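Local coordinates for protein eukaryotic peptide chain release factor GTP-binding subunit (Schizosaccharomyces pombe, PDB 1R5B) that is the GTP-binding subunit of a eukaryotic peptide chain release factor, of the elongation factor Tu-like family, with a P-loop-type domain followed by two beta domains, at residues F159-G162 against F163-G166. Sequence-based numbering, arbitrary orientation.
Sequences FEAG and FERG
Phe-159 and Phe-163, four residues apart, form a T-shaped aromatic pair where the short helix 158-161 runs out into a loop on the surface of the GTP-binding domain. The Phe-163 ring turns its edge to a face of Phe-159. The centroids are 5.0 Å apart and the planes are inclined at 69°. CE1 of Phe-163 leads the approach, above the Phe-159 ring and offset toward its rim, 3.5 Å from CZ of Phe-159. Phe-159 holds its ring beside its own carbonyl carbon (chi1 178°, trans to N), which brings the CZ end to Phe-163. CD1 of Phe-163 also packs 3.4 Å from the carbonyl O of Phe-159.

The backbone turn between the two rings is held by hydrogen bonds. Phe-163 N donates to Glu-160 O at 3.0 Å. Glu-164 N makes two weak bonds, to the carbonyl oxygens of Glu-160 and Ala-161. Outside the turn, both rings pack on helix 200-218 through Leu-210. Phe-213 adds a second edge-to-face partner for Phe-163, and Lys-209 a cation-pi contact. The Glu-160 carboxylate reaches the same helix by a salt bridge to Arg-202. The Glu-164 side chain, extended beyond CG, runs alongside the backbone of Ala-161, its OE2 3.6 Å from CA of Ala-161.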
ATOM      1  N   PHE A 159     -14.909 -20.853  20.380  1.00 33.51           N
ATOM      2  CA  PHE A 159     -13.997 -21.252  19.301  1.00 33.30           C
ATOM      3  C   PHE A 159     -14.439 -22.528  18.619  1.00 33.39           C
ATOM      4  O   PHE A 159     -14.740 -22.535  17.447  1.00 33.61           O
ATOM      5  CB  PHE A 159     -12.583 -21.463  19.862  1.00 32.98           C
ATOM      6  CG  PHE A 159     -11.593 -21.919  18.843  1.00 32.12           C
ATOM      7  CD1 PHE A 159     -11.145 -21.045  17.866  1.00 31.23           C
ATOM      8  CD2 PHE A 159     -11.104 -23.215  18.855  1.00 31.67           C
ATOM      9  CE1 PHE A 159     -10.229 -21.449  16.913  1.00 30.86           C
ATOM     10  CE2 PHE A 159     -10.184 -23.630  17.904  1.00 31.57           C
ATOM     11  CZ  PHE A 159      -9.750 -22.738  16.925  1.00 31.19           C
ATOM     12  N   GLU A 160     -14.457 -23.605  19.388  1.00 33.83           N
ATOM     13  CA  GLU A 160     -14.859 -24.931  18.940  1.00 33.89           C
ATOM     14  C   GLU A 160     -16.209 -24.923  18.254  1.00 33.86           C
ATOM     15  O   GLU A 160     -16.382 -25.583  17.237  1.00 33.97           O
ATOM     16  CB  GLU A 160     -14.902 -25.890  20.138  1.00 33.71           C
ATOM     17  CG  GLU A 160     -13.536 -26.461  20.508  1.00 33.82           C
ATOM     18  CD  GLU A 160     -12.626 -25.508  21.317  1.00 33.77           C
ATOM     19  OE1 GLU A 160     -12.953 -24.324  21.540  1.00 31.25           O
ATOM     20  OE2 GLU A 160     -11.562 -25.978  21.762  1.00 35.29           O
ATOM     21  N   ALA A 161     -17.153 -24.162  18.803  1.00 33.78           N
ATOM     22  CA  ALA A 161     -18.527 -24.155  18.303  1.00 33.68           C
ATOM     23  C   ALA A 161     -18.604 -23.748  16.830  1.00 33.74           C
ATOM     24  O   ALA A 161     -19.426 -24.282  16.079  1.00 33.55           O
ATOM     25  CB  ALA A 161     -19.397 -23.243  19.151  1.00 33.59           C
ATOM     26  N   GLY A 162     -17.741 -22.819  16.420  1.00 33.58           N
ATOM     27  CA  GLY A 162     -17.702 -22.343  15.049  1.00 33.68           C
ATOM     28  C   GLY A 162     -17.401 -23.400  14.004  1.00 34.13           C
ATOM     29  O   GLY A 162     -17.754 -23.222  12.831  1.00 33.70           O
ATOM     30  N   PHE A 163     -16.753 -24.492  14.422  1.00 34.78           N
ATOM     31  CA  PHE A 163     -16.434 -25.619  13.535  1.00 35.11           C
ATOM     32  C   PHE A 163     -17.406 -26.788  13.649  1.00 35.83           C
ATOM     33  O   PHE A 163     -17.428 -27.634  12.763  1.00 36.21           O
ATOM     34  CB  PHE A 163     -15.030 -26.145  13.812  1.00 34.83           C
ATOM     35  CG  PHE A 163     -13.975 -25.086  13.828  1.00 34.09           C
ATOM     36  CD1 PHE A 163     -13.528 -24.557  15.023  1.00 33.39           C
ATOM     37  CD2 PHE A 163     -13.415 -24.634  12.648  1.00 34.11           C
ATOM     38  CE1 PHE A 163     -12.547 -23.596  15.049  1.00 33.54           C
ATOM     39  CE2 PHE A 163     -12.435 -23.661  12.656  1.00 34.01           C
ATOM     40  CZ  PHE A 163     -11.996 -23.137  13.866  1.00 34.38           C
ATOM     41  N   GLU A 164     -18.173 -26.855  14.740  1.00 36.68           N
ATOM     42  CA  GLU A 164     -19.173 -27.920  14.967  1.00 37.45           C
ATOM     43  C   GLU A 164     -20.342 -27.797  13.957  1.00 37.82           C
ATOM     44  O   GLU A 164     -20.254 -27.044  12.983  1.00 37.88           O
ATOM     45  CB  GLU A 164     -19.693 -27.880  16.431  1.00 37.50           C
ATOM     46  CG  GLU A 164     -18.665 -28.222  17.521  1.00 38.72           C
ATOM     47  CD  GLU A 164     -19.160 -27.963  18.964  1.00 40.64           C
ATOM     48  OE1 GLU A 164     -20.325 -28.297  19.291  1.00 41.08           O
ATOM     49  OE2 GLU A 164     -18.381 -27.438  19.799  1.00 41.63           O
ATOM     50  N   ARG A 165     -21.434 -28.529  14.183  1.00 38.41           N
ATOM     51  CA  ARG A 165     -22.559 -28.550  13.231  1.00 38.64           C
ATOM     52  C   ARG A 165     -23.207 -27.171  13.006  1.00 38.50           C
ATOM     53  O   ARG A 165     -23.330 -26.716  11.862  1.00 38.69           O
ATOM     54  CB  ARG A 165     -23.612 -29.563  13.674  1.00 38.76           C
ATOM     55  CG  ARG A 165     -24.356 -30.252  12.538  1.00 39.61           C
ATOM     56  CD  ARG A 165     -25.724 -30.799  12.966  1.00 41.16           C
ATOM     57  NE  ARG A 165     -25.954 -32.181  12.548  1.00 42.48           N
ATOM     58  CZ  ARG A 165     -26.962 -32.942  12.983  1.00 44.27           C
ATOM     59  NH1 ARG A 165     -27.854 -32.468  13.856  1.00 44.74           N
ATOM     60  NH2 ARG A 165     -27.087 -34.193  12.545  1.00 45.00           N
ATOM     61  N   GLY A 166     -23.595 -26.498  14.086  1.00 37.97           N
ATOM     62  CA  GLY A 166     -24.239 -25.199  13.968  1.00 37.73           C
ATOM     63  C   GLY A 166     -23.345 -24.048  13.511  1.00 37.61           C
ATOM     64  O   GLY A 166     -23.843 -22.945  13.248  1.00 37.90           O
TER